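Local coordinates for protein malate oxidoreductase (Thermotoga maritima, PDB 1VL6) that probably catalyses the NAD-dependent oxidative decarboxylation of malate to pyruvate, at residues L261-F267 with K283-V289; L276-I281 with E299-A305; K335-K340 with Y381-S387. One frame throughout, in Å; residues are numbered along the deposited sequence.

Contact 1 (L261-F267 with K283-V289); sequences LEGADFF and KMSRKPV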
ATOM      1  N   LEU A 261      44.396  -9.527  26.856  1.00 63.88           N
ATOM      2  CA  LEU A 261      43.396  -9.076  27.785  1.00 63.04           C
ATOM      3  C   LEU A 261      43.962  -8.691  29.135  1.00 62.98           C
ATOM      4  O   LEU A 261      43.259  -8.081  29.907  1.00 65.89           O
ATOM      5  CB  LEU A 261      42.338 -10.136  27.945  1.00 61.36           C
ATOM      6  CG  LEU A 261      41.493 -10.384  26.704  1.00 65.78           C
ATOM      7  CD1 LEU A 261      40.831 -11.703  26.831  1.00 68.12           C
ATOM      8  CD2 LEU A 261      40.408  -9.305  26.527  1.00 64.83           C
ATOM      9  N   GLU A 262      45.212  -9.024  29.435  1.00 64.06           N
ATOM     10  CA  GLU A 262      45.776  -8.668  30.726  1.00 65.19           C
ATOM     11  C   GLU A 262      45.701  -7.164  30.872  1.00 65.66           C
ATOM     12  O   GLU A 262      46.271  -6.430  30.068  1.00 66.49           O
ATOM     13  CB  GLU A 262      47.204  -9.112  30.848  1.00 67.76           C
ATOM     14  CG  GLU A 262      47.367 -10.591  31.082  1.00 83.17           C
ATOM     15  CD  GLU A 262      48.804 -11.052  30.830  1.00 98.06           C
ATOM     16  OE1 GLU A 262      49.740 -10.292  31.190  1.00105.16           O
ATOM     17  OE2 GLU A 262      48.996 -12.164  30.265  1.00 96.23           O
ATOM     18  N   GLY A 263      44.943  -6.709  31.872  1.00 65.20           N
ATOM     19  CA  GLY A 263      44.833  -5.305  32.159  1.00 65.07           C
ATOM     20  C   GLY A 263      43.952  -4.535  31.214  1.00 64.98           C
ATOM     21  O   GLY A 263      43.747  -3.354  31.395  1.00 67.75           O
ATOM     22  N   ALA A 264      43.394  -5.189  30.225  1.00 63.70           N
ATOM     23  CA  ALA A 264      42.562  -4.479  29.284  1.00 63.41           C
ATOM     24  C   ALA A 264      41.319  -3.918  29.946  1.00 63.45           C
ATOM     25  O   ALA A 264      40.756  -4.521  30.837  1.00 62.67           O
ATOM     26  CB  ALA A 264      42.191  -5.403  28.143  1.00 63.83           C
ATOM     27  N   ASP A 265      40.877  -2.772  29.465  1.00 63.53           N
ATOM     28  CA  ASP A 265      39.661  -2.150  29.953  1.00 63.91           C
ATOM     29  C   ASP A 265      38.431  -2.537  29.148  1.00 64.15           C
ATOM     30  O   ASP A 265      37.323  -2.573  29.680  1.00 64.79           O
ATOM     31  CB  ASP A 265      39.826  -0.647  29.890  1.00 65.11           C
ATOM     32  CG  ASP A 265      40.950  -0.175  30.758  1.00 69.10           C
ATOM     33  OD1 ASP A 265      40.684  -0.028  31.971  1.00 70.13           O
ATOM     34  OD2 ASP A 265      42.115   0.036  30.329  1.00 64.21           O
ATOM     35  N   PHE A 266      38.619  -2.793  27.854  1.00 63.10           N
ATOM     36  CA  PHE A 266      37.510  -3.213  27.004  1.00 62.55           C
ATOM     37  C   PHE A 266      37.937  -4.378  26.153  1.00 63.28           C
ATOM     38  O   PHE A 266      39.121  -4.490  25.759  1.00 62.81           O
ATOM     39  CB  PHE A 266      37.083  -2.090  26.085  1.00 64.53           C
ATOM     40  CG  PHE A 266      36.517  -0.891  26.804  1.00 68.49           C
ATOM     41  CD1 PHE A 266      37.344  -0.039  27.510  1.00 65.08           C
ATOM     42  CD2 PHE A 266      35.177  -0.586  26.710  1.00 57.75           C
ATOM     43  CE1 PHE A 266      36.850   1.073  28.127  1.00 67.60           C
ATOM     44  CE2 PHE A 266      34.680   0.521  27.333  1.00 71.83           C
ATOM     45  CZ  PHE A 266      35.501   1.348  28.052  1.00 68.72           C
ATOM     46  N   PHE A 267      36.985  -5.273  25.904  1.00 63.33           N
ATOM     47  CA  PHE A 267      37.140  -6.281  24.891  1.00 61.99           C
ATOM     48  C   PHE A 267      36.023  -6.015  23.936  1.00 63.14           C
ATOM     49  O   PHE A 267      34.854  -5.913  24.362  1.00 64.58           O
ATOM     50  CB  PHE A 267      37.015  -7.701  25.458  1.00 62.81           C
ATOM     51  CG  PHE A 267      36.773  -8.780  24.405  1.00 59.68           C
ATOM     52  CD1 PHE A 267      37.834  -9.392  23.754  1.00 64.78           C
ATOM     53  CD2 PHE A 267      35.503  -9.141  24.052  1.00 60.82           C
ATOM     54  CE1 PHE A 267      37.618 -10.343  22.803  1.00 67.51           C
ATOM     55  CE2 PHE A 267      35.291 -10.086  23.073  1.00 68.50           C
ATOM     56  CZ  PHE A 267      36.346 -10.690  22.455  1.00 65.12           C
ATOM     57  N   LYS A 283      41.570 -11.026  35.038  1.00 66.36           N
ATOM     58  CA  LYS A 283      42.923 -10.484  34.801  1.00 64.17           C
ATOM     59  C   LYS A 283      42.849  -9.227  33.967  1.00 63.26           C
ATOM     60  O   LYS A 283      43.856  -8.605  33.729  1.00 62.64           O
ATOM     61  CB  LYS A 283      43.809 -11.478  34.110  1.00 61.94           C
ATOM     62  CG  LYS A 283      43.952 -12.781  34.870  1.00 71.05           C
ATOM     63  CD  LYS A 283      45.020 -13.708  34.240  1.00 69.95           C
ATOM     64  CE  LYS A 283      44.651 -14.132  32.828  1.00 71.09           C
ATOM     65  NZ  LYS A 283      45.606 -15.116  32.371  1.00 67.93           N
HETATM   66  N   MSE A 284      41.652  -8.834  33.547  1.00 63.00           N
HETATM   67  CA  MSE A 284      41.455  -7.537  32.907  1.00 64.12           C
HETATM   68  C   MSE A 284      41.491  -6.490  33.996  1.00 64.63           C
HETATM   69  O   MSE A 284      41.563  -6.830  35.156  1.00 67.06           O
HETATM   70  CB  MSE A 284      40.096  -7.461  32.171  1.00 65.14           C
HETATM   71  CG  MSE A 284      39.981  -8.436  31.020  1.00 62.17           C
HETATM   72 SE   MSE A 284      38.271  -8.391  30.129  1.00 69.27          SE
HETATM   73  CE  MSE A 284      38.198  -6.455  29.490  1.00 68.35           C
ATOM     74  N   SER A 285      41.403  -5.209  33.653  1.00 64.47           N
ATOM     75  CA  SER A 285      41.407  -4.185  34.700  1.00 65.32           C
ATOM     76  C   SER A 285      40.106  -4.173  35.481  1.00 63.61           C
ATOM     77  O   SER A 285      39.182  -4.916  35.186  1.00 64.04           O
ATOM     78  CB  SER A 285      41.644  -2.814  34.082  1.00 67.64           C
ATOM     79  OG  SER A 285      40.510  -2.463  33.247  1.00 83.16           O
ATOM     80  N   ARG A 286      40.022  -3.280  36.453  1.00 65.19           N
ATOM     81  CA  ARG A 286      38.775  -3.092  37.206  1.00 65.67           C
ATOM     82  C   ARG A 286      37.677  -2.526  36.292  1.00 67.01           C
ATOM     83  O   ARG A 286      37.956  -1.818  35.325  1.00 66.82           O
ATOM     84  CB  ARG A 286      38.966  -2.216  38.453  1.00 66.49           C
ATOM     85  CG  ARG A 286      39.756  -2.936  39.643  1.00 76.15           C
ATOM     86  N   LYS A 287      36.434  -2.889  36.617  1.00 67.45           N
ATOM     87  CA  LYS A 287      35.237  -2.519  35.876  1.00 67.33           C
ATOM     88  C   LYS A 287      35.350  -2.768  34.373  1.00 64.56           C
ATOM     89  O   LYS A 287      35.084  -1.905  33.558  1.00 63.14           O
ATOM     90  CB  LYS A 287      34.838  -1.093  36.209  1.00 69.93           C
ATOM     91  CG  LYS A 287      34.192  -0.973  37.630  1.00 74.79           C
ATOM     92  CD  LYS A 287      33.693   0.463  37.941  1.00 73.30           C
ATOM     93  CE  LYS A 287      32.446   0.501  38.877  1.00 87.45           C
ATOM     94  NZ  LYS A 287      31.592   1.765  38.666  1.00 88.23           N
ATOM     95  N   PRO A 288      35.749  -3.980  34.004  1.00 63.06           N
ATOM     96  CA  PRO A 288      35.930  -4.338  32.617  1.00 61.41           C
ATOM     97  C   PRO A 288      34.638  -4.394  31.826  1.00 62.92           C
ATOM     98  O   PRO A 288      33.572  -4.761  32.357  1.00 64.78           O
ATOM     99  CB  PRO A 288      36.518  -5.729  32.714  1.00 65.01           C
ATOM    100  CG  PRO A 288      36.008  -6.264  33.993  1.00 59.32           C
ATOM    101  CD  PRO A 288      36.075  -5.105  34.897  1.00 64.29           C
ATOM    102  N   VAL A 289      34.752  -4.047  30.551  1.00 62.39           N
ATOM    103  CA  VAL A 289      33.646  -3.970  29.659  1.00 62.53           C
ATOM    104  C   VAL A 289      33.874  -4.959  28.554  1.00 62.87           C
ATOM    105  O   VAL A 289      35.005  -5.026  28.002  1.00 64.44           O
ATOM    106  CB  VAL A 289      33.514  -2.569  29.058  1.00 64.15           C
ATOM    107  CG1 VAL A 289      32.419  -2.547  27.952  1.00 67.42           C
ATOM    108  CG2 VAL A 289      33.143  -1.622  30.124  1.00 62.61           C
TER
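Phe266 and Val289 form a parallel beta bridge, with Val289 N donating to Asp265 O and Phe267 N donating to Val289 O at 2.9 Å; further back, Ser285 N bonds Ala264 O, and Gly263 N, in the type II turn from Leu261 to Ala264, bonds Lys283 O. Polar side chains meet at Asp265, whose OD1 accepts from Ser285 OG at 2.8 Å, the hydroxyl coming from above the carboxylate plane (65° out of it). With CG beside its own backbone N (chi1 -62°), the carboxylate comes back toward the 283-289 segment, although the bond from CA to CB points away from it; Lys188 forms a salt bridge with OD1, while the amide of Lys194 bonds OD2. An alanine in place of Asp265 would probably leave the Ser285 hydroxyl and the Lys188 ammonium without their shared acceptor, and the Lys194 amide without this acceptor. Selenomethionine Met284 bends at chi3 (60°) to bring CE within 4.3 Å of Ala264 CB and 4.4 Å of Phe267 CB. Phe266 and Val289 run side by side, pointing the same way, and Phe266 CD2 lies 3.5 Å from Val289 CB. Beyond them, helix 166-186 covers the Phe266 ring with Ala182 and Leu183. Adjacent parallel strands 266-269 and 289-292, beginning here, are consistent with the Rossmann-type sheet of the malic enzyme NAD-binding domain.

Contact 2 (L276-I281 with E299-A305); sequences LKPEWI and EIDPELA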
ATOM      1  N   LEU A 276      36.261 -16.563  24.875  1.00 63.71           N
ATOM      2  CA  LEU A 276      36.815 -15.806  25.990  1.00 62.67           C
ATOM      3  C   LEU A 276      36.490 -16.519  27.301  1.00 61.84           C
ATOM      4  O   LEU A 276      35.339 -16.564  27.713  1.00 61.46           O
ATOM      5  CB  LEU A 276      36.241 -14.396  25.943  1.00 61.59           C
ATOM      6  CG  LEU A 276      37.017 -13.351  26.714  1.00 62.04           C
ATOM      7  CD1 LEU A 276      36.629 -11.927  26.239  1.00 71.92           C
ATOM      8  CD2 LEU A 276      36.777 -13.534  28.204  1.00 68.92           C
ATOM      9  N   LYS A 277      37.492 -17.117  27.931  1.00 60.82           N
ATOM     10  CA  LYS A 277      37.247 -17.892  29.164  1.00 60.22           C
ATOM     11  C   LYS A 277      36.929 -16.932  30.334  1.00 60.86           C
ATOM     12  O   LYS A 277      37.526 -15.846  30.470  1.00 60.57           O
ATOM     13  CB  LYS A 277      38.417 -18.833  29.494  1.00 58.02           C
ATOM     14  CG  LYS A 277      38.531 -19.940  28.486  1.00 61.66           C
ATOM     15  CD  LYS A 277      39.473 -21.094  28.885  1.00 63.64           C
ATOM     16  CE  LYS A 277      39.133 -22.372  28.086  1.00 69.97           C
ATOM     17  NZ  LYS A 277      39.747 -23.634  28.616  1.00 75.58           N
ATOM     18  N   PRO A 278      35.975 -17.309  31.184  1.00 61.10           N
ATOM     19  CA  PRO A 278      35.525 -16.417  32.252  1.00 61.09           C
ATOM     20  C   PRO A 278      36.660 -15.974  33.161  1.00 61.23           C
ATOM     21  O   PRO A 278      36.732 -14.827  33.500  1.00 61.07           O
ATOM     22  CB  PRO A 278      34.548 -17.286  33.034  1.00 60.81           C
ATOM     23  CG  PRO A 278      34.875 -18.661  32.650  1.00 61.85           C
ATOM     24  CD  PRO A 278      35.305 -18.607  31.239  1.00 60.06           C
ATOM     25  N   GLU A 279      37.569 -16.875  33.531  1.00 61.63           N
ATOM     26  CA  GLU A 279      38.667 -16.461  34.409  1.00 61.25           C
ATOM     27  C   GLU A 279      39.574 -15.358  33.840  1.00 61.12           C
ATOM     28  O   GLU A 279      40.171 -14.595  34.604  1.00 62.33           O
ATOM     29  CB  GLU A 279      39.450 -17.658  34.882  1.00 55.75           C
ATOM     30  CG  GLU A 279      38.683 -18.493  35.915  1.00 60.36           C
ATOM     31  CD  GLU A 279      38.289 -17.695  37.190  1.00 63.84           C
ATOM     32  OE1 GLU A 279      39.132 -17.455  38.076  1.00 57.74           O
ATOM     33  OE2 GLU A 279      37.106 -17.302  37.329  1.00 56.29           O
ATOM     34  N   TRP A 280      39.621 -15.212  32.514  1.00 60.29           N
ATOM     35  CA  TRP A 280      40.376 -14.101  31.901  1.00 59.82           C
ATOM     36  C   TRP A 280      39.843 -12.749  32.345  1.00 60.00           C
ATOM     37  O   TRP A 280      40.597 -11.786  32.504  1.00 59.90           O
ATOM     38  CB  TRP A 280      40.387 -14.166  30.360  1.00 55.81           C
ATOM     39  CG  TRP A 280      40.954 -15.462  29.822  1.00 56.26           C
ATOM     40  CD1 TRP A 280      41.582 -16.444  30.553  1.00 49.65           C
ATOM     41  CD2 TRP A 280      40.963 -15.922  28.467  1.00 48.63           C
ATOM     42  NE1 TRP A 280      41.972 -17.473  29.733  1.00 54.19           N
ATOM     43  CE2 TRP A 280      41.604 -17.187  28.452  1.00 58.51           C
ATOM     44  CE3 TRP A 280      40.495 -15.411  27.268  1.00 60.22           C
ATOM     45  CZ2 TRP A 280      41.791 -17.929  27.292  1.00 52.59           C
ATOM     46  CZ3 TRP A 280      40.678 -16.159  26.107  1.00 56.39           C
ATOM     47  CH2 TRP A 280      41.313 -17.404  26.135  1.00 55.73           C
ATOM     48  N   ILE A 281      38.546 -12.675  32.568  1.00 59.69           N
ATOM     49  CA  ILE A 281      37.937 -11.409  32.954  1.00 61.00           C
ATOM     50  C   ILE A 281      38.550 -10.850  34.213  1.00 63.23           C
ATOM     51  O   ILE A 281      38.700  -9.642  34.344  1.00 63.55           O
ATOM     52  CB  ILE A 281      36.411 -11.554  33.092  1.00 61.99           C
ATOM     53  CG1 ILE A 281      35.831 -11.775  31.690  1.00 62.63           C
ATOM     54  CG2 ILE A 281      35.816 -10.279  33.763  1.00 66.27           C
ATOM     55  CD1 ILE A 281      34.369 -11.688  31.594  1.00 69.72           C
ATOM     56  N   GLU A 299      31.139 -14.320  22.082  1.00 65.15           N
ATOM     57  CA  GLU A 299      32.476 -14.762  22.482  1.00 64.40           C
ATOM     58  C   GLU A 299      32.501 -15.343  23.915  1.00 62.95           C
ATOM     59  O   GLU A 299      33.298 -16.251  24.217  1.00 60.59           O
ATOM     60  CB  GLU A 299      33.505 -13.637  22.355  1.00 64.36           C
ATOM     61  CG  GLU A 299      33.968 -13.412  20.917  1.00 70.14           C
ATOM     62  CD  GLU A 299      33.115 -12.416  20.133  1.00 70.86           C
ATOM     63  OE1 GLU A 299      31.993 -12.111  20.580  1.00 63.57           O
ATOM     64  OE2 GLU A 299      33.575 -11.957  19.044  1.00 74.01           O
ATOM     65  N   ILE A 300      31.623 -14.825  24.779  1.00 61.07           N
ATOM     66  CA  ILE A 300      31.390 -15.449  26.073  1.00 60.63           C
ATOM     67  C   ILE A 300      29.960 -15.269  26.435  1.00 60.55           C
ATOM     68  O   ILE A 300      29.391 -14.263  26.075  1.00 61.25           O
ATOM     69  CB  ILE A 300      32.287 -14.838  27.149  1.00 60.60           C
ATOM     70  CG1 ILE A 300      32.019 -15.494  28.504  1.00 57.45           C
ATOM     71  CG2 ILE A 300      32.060 -13.354  27.235  1.00 65.51           C
ATOM     72  CD1 ILE A 300      33.057 -15.103  29.584  1.00 64.03           C
ATOM     73  N   ASP A 301      29.368 -16.245  27.124  1.00 60.89           N
ATOM     74  CA  ASP A 301      27.988 -16.139  27.538  1.00 62.51           C
ATOM     75  C   ASP A 301      27.861 -14.908  28.422  1.00 63.90           C
ATOM     76  O   ASP A 301      28.697 -14.692  29.273  1.00 66.31           O
ATOM     77  CB  ASP A 301      27.536 -17.376  28.288  1.00 64.08           C
ATOM     78  CG  ASP A 301      26.138 -17.225  28.852  1.00 70.10           C
ATOM     79  OD1 ASP A 301      25.147 -17.228  28.072  1.00 70.35           O
ATOM     80  OD2 ASP A 301      25.956 -17.042  30.071  1.00 78.56           O
ATOM     81  N   PRO A 302      26.870 -14.063  28.178  1.00 64.96           N
ATOM     82  CA  PRO A 302      26.749 -12.813  28.934  1.00 64.50           C
ATOM     83  C   PRO A 302      26.565 -12.989  30.424  1.00 63.48           C
ATOM     84  O   PRO A 302      27.184 -12.266  31.192  1.00 64.84           O
ATOM     85  CB  PRO A 302      25.537 -12.105  28.303  1.00 64.02           C
ATOM     86  CG  PRO A 302      25.315 -12.763  26.970  1.00 64.81           C
ATOM     87  CD  PRO A 302      25.842 -14.181  27.117  1.00 65.95           C
ATOM     88  N   GLU A 303      25.727 -13.921  30.852  1.00 62.67           N
ATOM     89  CA  GLU A 303      25.539 -14.099  32.298  1.00 61.56           C
ATOM     90  C   GLU A 303      26.889 -14.556  32.892  1.00 62.30           C
ATOM     91  O   GLU A 303      27.387 -13.973  33.872  1.00 61.61           O
ATOM     92  CB  GLU A 303      24.407 -15.063  32.616  1.00 59.31           C
ATOM     93  CG  GLU A 303      24.138 -15.219  34.108  1.00 66.20           C
ATOM     94  CD  GLU A 303      23.744 -13.929  34.786  1.00 69.72           C
ATOM     95  OE1 GLU A 303      23.199 -13.024  34.113  1.00 85.87           O
ATOM     96  OE2 GLU A 303      23.980 -13.816  35.999  1.00 79.32           O
ATOM     97  N   LEU A 304      27.506 -15.551  32.256  1.00 61.72           N
ATOM     98  CA  LEU A 304      28.781 -16.046  32.710  1.00 61.97           C
ATOM     99  C   LEU A 304      29.772 -14.892  32.877  1.00 62.56           C
ATOM    100  O   LEU A 304      30.518 -14.809  33.851  1.00 60.18           O
ATOM    101  CB  LEU A 304      29.356 -17.069  31.719  1.00 62.99           C
ATOM    102  CG  LEU A 304      30.707 -17.715  32.085  1.00 61.15           C
ATOM    103  CD1 LEU A 304      30.713 -18.318  33.486  1.00 62.49           C
ATOM    104  CD2 LEU A 304      31.031 -18.780  31.096  1.00 67.48           C
ATOM    105  N   ALA A 305      29.782 -13.995  31.918  1.00 64.15           N
ATOM    106  CA  ALA A 305      30.658 -12.863  32.017  1.00 65.36           C
ATOM    107  C   ALA A 305      30.331 -11.992  33.223  1.00 64.13           C
ATOM    108  O   ALA A 305      31.265 -11.572  33.908  1.00 62.55           O
ATOM    109  CB  ALA A 305      30.592 -12.057  30.743  1.00 69.04           C
TER
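Ile300 CD1 sits at the middle of the contact, 3.9 Å from Pro278 CA and 4.2 Å from Ile281 CD1. Ile300 holds CG1 anti to its backbone N (chi1 179°) and stays extended at chi2, which carries the methyl across to the start of the short, weakly bonded helix 278-281. Behind the methyl, the Ile300 and Leu276 side chains meet through their CB atoms at 4.2 Å. Deeper in, Ile281 CD1 lies 3.9 Å from Ala305 CB, on the first turn of helix 302-307; Ile290 of strand 289-292 lies against both Ile281 and Ile300, and Val313 of strand 312-315 against Ala305. Farther out, the Pro278 ring and the forked end of Leu304 cross obliquely: CG and CD1 of Leu304 meet Pro278 CB, and CD2 faces CG of the proline.

At the polar edge, Leu276 N donates to Glu299 O at 3.1 Å, nearly straight at the hydrogen (172°) but from above the carbonyl plane. The Glu299 side chain turns elsewhere, its carboxylate bonded to Ser271 OG and Ala294 N. On the other flank Asp301 acts as N-cap of helix 302-307, its OD2 accepting from Leu304 N at 3.1 Å. The two segments are thus joined by hydrocarbon packing and one backbone bond, while the carboxylates serve their own surroundings; cohesion here probably rests mainly on burying aliphatic surface where two helix starts meet over strands 289-292 and 312-315.

Contact 3 (K335-K340 with Y381-S387); sequences KGAVEK and YTAVKGS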
ATOM      1  N   LYS A 335      19.131   7.518   4.952  1.00 61.82           N
ATOM      2  CA  LYS A 335      18.185   8.507   4.627  1.00 62.13           C
ATOM      3  C   LYS A 335      18.871   9.873   4.532  1.00 61.95           C
ATOM      4  O   LYS A 335      18.597  10.673   3.667  1.00 61.86           O
ATOM      5  CB  LYS A 335      17.094   8.522   5.674  1.00 66.51           C
ATOM      6  CG  LYS A 335      15.865   9.341   5.237  1.00 63.42           C
ATOM      7  CD  LYS A 335      14.853   9.286   6.368  1.00 74.35           C
ATOM      8  CE  LYS A 335      13.540  10.030   6.020  1.00 80.29           C
ATOM      9  NZ  LYS A 335      13.142  10.784   7.201  1.00 79.46           N
ATOM     10  N   GLY A 336      19.754  10.158   5.448  1.00 62.12           N
ATOM     11  CA  GLY A 336      20.429  11.442   5.416  1.00 63.10           C
ATOM     12  C   GLY A 336      21.280  11.574   4.196  1.00 62.59           C
ATOM     13  O   GLY A 336      21.189  12.573   3.468  1.00 64.50           O
ATOM     14  N   ALA A 337      22.048  10.533   3.942  1.00 61.17           N
ATOM     15  CA  ALA A 337      22.999  10.532   2.847  1.00 62.25           C
ATOM     16  C   ALA A 337      22.328  10.643   1.492  1.00 62.67           C
ATOM     17  O   ALA A 337      22.792  11.348   0.584  1.00 66.58           O
ATOM     18  CB  ALA A 337      23.826   9.252   2.896  1.00 64.14           C
ATOM     19  N   VAL A 338      21.242   9.926   1.328  1.00 61.23           N
ATOM     20  CA  VAL A 338      20.574   9.915   0.029  1.00 60.47           C
ATOM     21  C   VAL A 338      19.944  11.262  -0.271  1.00 61.62           C
ATOM     22  O   VAL A 338      19.935  11.677  -1.418  1.00 62.42           O
ATOM     23  CB  VAL A 338      19.525   8.804  -0.020  1.00 58.19           C
ATOM     24  CG1 VAL A 338      18.577   9.020  -1.186  1.00 57.72           C
ATOM     25  CG2 VAL A 338      20.209   7.479  -0.112  1.00 48.91           C
ATOM     26  N   GLU A 339      19.461  11.934   0.764  1.00 61.97           N
ATOM     27  CA  GLU A 339      18.879  13.263   0.616  1.00 64.03           C
ATOM     28  C   GLU A 339      19.946  14.319   0.316  1.00 64.21           C
ATOM     29  O   GLU A 339      19.728  15.196  -0.501  1.00 65.35           O
ATOM     30  CB  GLU A 339      18.142  13.597   1.891  1.00 66.76           C
ATOM     31  CG  GLU A 339      17.184  14.746   1.817  1.00 75.61           C
ATOM     32  CD  GLU A 339      16.446  14.865   3.134  1.00 86.89           C
ATOM     33  OE1 GLU A 339      15.601  13.965   3.440  1.00 80.53           O
ATOM     34  OE2 GLU A 339      16.761  15.831   3.866  1.00 84.56           O
ATOM     35  N   LYS A 340      21.094  14.217   0.980  1.00 65.82           N
ATOM     36  CA  LYS A 340      22.242  15.086   0.744  1.00 66.28           C
ATOM     37  C   LYS A 340      22.806  14.813  -0.649  1.00 66.15           C
ATOM     38  O   LYS A 340      23.468  15.655  -1.259  1.00 66.76           O
ATOM     39  CB  LYS A 340      23.321  14.747   1.764  1.00 66.82           C
ATOM     40  CG  LYS A 340      24.111  15.908   2.358  1.00 74.05           C
ATOM     41  CD  LYS A 340      25.028  15.386   3.508  1.00 70.06           C
ATOM     42  CE  LYS A 340      25.497  16.482   4.434  1.00 73.73           C
ATOM     43  NZ  LYS A 340      26.580  17.337   3.794  1.00 84.37           N
ATOM     44  N   TYR A 381      19.260  10.508  11.441  1.00 63.06           N
ATOM     45  CA  TYR A 381      18.923  11.187  10.202  1.00 64.45           C
ATOM     46  C   TYR A 381      19.284  12.656  10.277  1.00 65.01           C
ATOM     47  O   TYR A 381      19.903  13.166   9.381  1.00 66.40           O
ATOM     48  CB  TYR A 381      17.436  11.049   9.867  1.00 63.35           C
ATOM     49  CG  TYR A 381      16.987  12.031   8.827  1.00 60.06           C
ATOM     50  CD1 TYR A 381      17.353  11.898   7.514  1.00 70.01           C
ATOM     51  CD2 TYR A 381      16.156  13.088   9.160  1.00 68.74           C
ATOM     52  CE1 TYR A 381      16.898  12.797   6.537  1.00 69.80           C
ATOM     53  CE2 TYR A 381      15.703  13.988   8.214  1.00 68.75           C
ATOM     54  CZ  TYR A 381      16.083  13.846   6.901  1.00 73.61           C
ATOM     55  OH  TYR A 381      15.652  14.783   5.977  1.00 67.91           O
ATOM     56  N   THR A 382      18.846  13.342  11.326  1.00 66.63           N
ATOM     57  CA  THR A 382      19.127  14.780  11.443  1.00 65.78           C
ATOM     58  C   THR A 382      20.643  15.032  11.487  1.00 63.80           C
ATOM     59  O   THR A 382      21.182  15.931  10.862  1.00 63.03           O
ATOM     60  CB  THR A 382      18.552  15.354  12.716  1.00 66.13           C
ATOM     61  OG1 THR A 382      17.125  15.334  12.689  1.00 67.27           O
ATOM     62  CG2 THR A 382      18.895  16.817  12.788  1.00 61.50           C
ATOM     63  N   ALA A 383      21.322  14.210  12.248  1.00 62.75           N
ATOM     64  CA  ALA A 383      22.752  14.387  12.393  1.00 63.37           C
ATOM     65  C   ALA A 383      23.450  14.266  11.029  1.00 63.06           C
ATOM     66  O   ALA A 383      24.276  15.112  10.656  1.00 61.82           O
ATOM     67  CB  ALA A 383      23.338  13.369  13.362  1.00 62.79           C
ATOM     68  N   VAL A 384      23.083  13.230  10.287  1.00 61.39           N
ATOM     69  CA  VAL A 384      23.736  12.949   9.035  1.00 61.38           C
ATOM     70  C   VAL A 384      23.416  13.989   7.948  1.00 63.23           C
ATOM     71  O   VAL A 384      24.300  14.500   7.261  1.00 61.54           O
ATOM     72  CB  VAL A 384      23.403  11.540   8.604  1.00 61.72           C
ATOM     73  CG1 VAL A 384      23.949  11.243   7.225  1.00 65.98           C
ATOM     74  CG2 VAL A 384      24.018  10.538   9.582  1.00 59.88           C
ATOM     75  N   LYS A 385      22.141  14.332   7.842  1.00 65.23           N
ATOM     76  CA  LYS A 385      21.681  15.374   6.955  1.00 65.85           C
ATOM     77  C   LYS A 385      22.432  16.667   7.231  1.00 64.38           C
ATOM     78  O   LYS A 385      22.810  17.353   6.311  1.00 66.55           O
ATOM     79  CB  LYS A 385      20.181  15.492   7.155  1.00 67.49           C
ATOM     80  CG  LYS A 385      19.411  16.613   6.484  1.00 72.32           C
ATOM     81  CD  LYS A 385      17.931  16.559   7.014  1.00 74.10           C
ATOM     82  CE  LYS A 385      17.256  17.940   7.286  1.00 84.90           C
ATOM     83  NZ  LYS A 385      16.964  18.759   6.030  1.00 86.20           N
ATOM     84  N   GLY A 386      22.694  16.986   8.486  1.00 63.83           N
ATOM     85  CA  GLY A 386      23.330  18.266   8.850  1.00 62.93           C
ATOM     86  C   GLY A 386      24.832  18.384   8.688  1.00 63.98           C
ATOM     87  O   GLY A 386      25.332  19.488   8.755  1.00 64.35           O
ATOM     88  N   SER A 387      25.553  17.269   8.492  1.00 65.84           N
ATOM     89  CA  SER A 387      27.033  17.307   8.463  1.00 68.43           C
ATOM     90  C   SER A 387      27.712  17.276   7.122  1.00 71.91           C
ATOM     91  O   SER A 387      27.307  16.565   6.258  1.00 71.90           O
ATOM     92  CB  SER A 387      27.671  16.094   9.143  1.00 65.12           C
ATOM     93  OG  SER A 387      26.860  15.569  10.124  1.00 77.31           O
TER
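Glu339 OE2 is approached by two side chains of the facing helix, Tyr381 OH at 2.6 Å and, in a long salt bridge, Lys385 NZ at 3.6 Å. The motif is a closely packed helix pair: segments 335-340 and 381-386 of helices 330-340 and 374-386 cross at -32°, their axes 7.8 Å apart. Gly336 is consistent with this close approach: its CA lies 4.4 Å from that of Lys385, and a CB there would run into Val384 CG1. The Glu339 chain, CG anti to the backbone N, stretches out across the helix interface to the phenol, so that the tyrosine hydroxyl lies within hydrogen-bonding distance of both carboxylate oxygens; carboxylate and ring planes stand 71° apart. Lys385 would partly offset the charge on Glu339 and also lays its CB over the rim of one face of the tyrosine ring. Helix 346-358 backs the pair, its Met348 packing on Val384, and Lys34 of the second subunit touches Glu339. On the opposite ring face Lys335 runs its methylenes past CD1 and then bends, setting NZ 4.1 Å above the Tyr381 centroid, just 3° off the ring normal, in a cation-pi contact.

Overall arrangement
Contacts 1 and 2 are neighbours, their centres 12 Å apart and their segments alternating along the chain. Both are largely buried, and they touch through side-chain packing: the Phe267 ring of contact 1 meets Leu276 and Glu299 of contact 2, Leu261 meets Trp280, and Pro288 meets Ile281. Contact 1 sets strand beginnings edge to edge with four backbone hydrogen bonds, whereas contact 2 lays helix starts together through aliphatic packing. Contact 3 lies about 36 Å from contact 1 and about 39 Å from contact 2, centre to centre, touching neither. It is partly buried, joins two helices, and relies on charged and aromatic side chains beside another subunit.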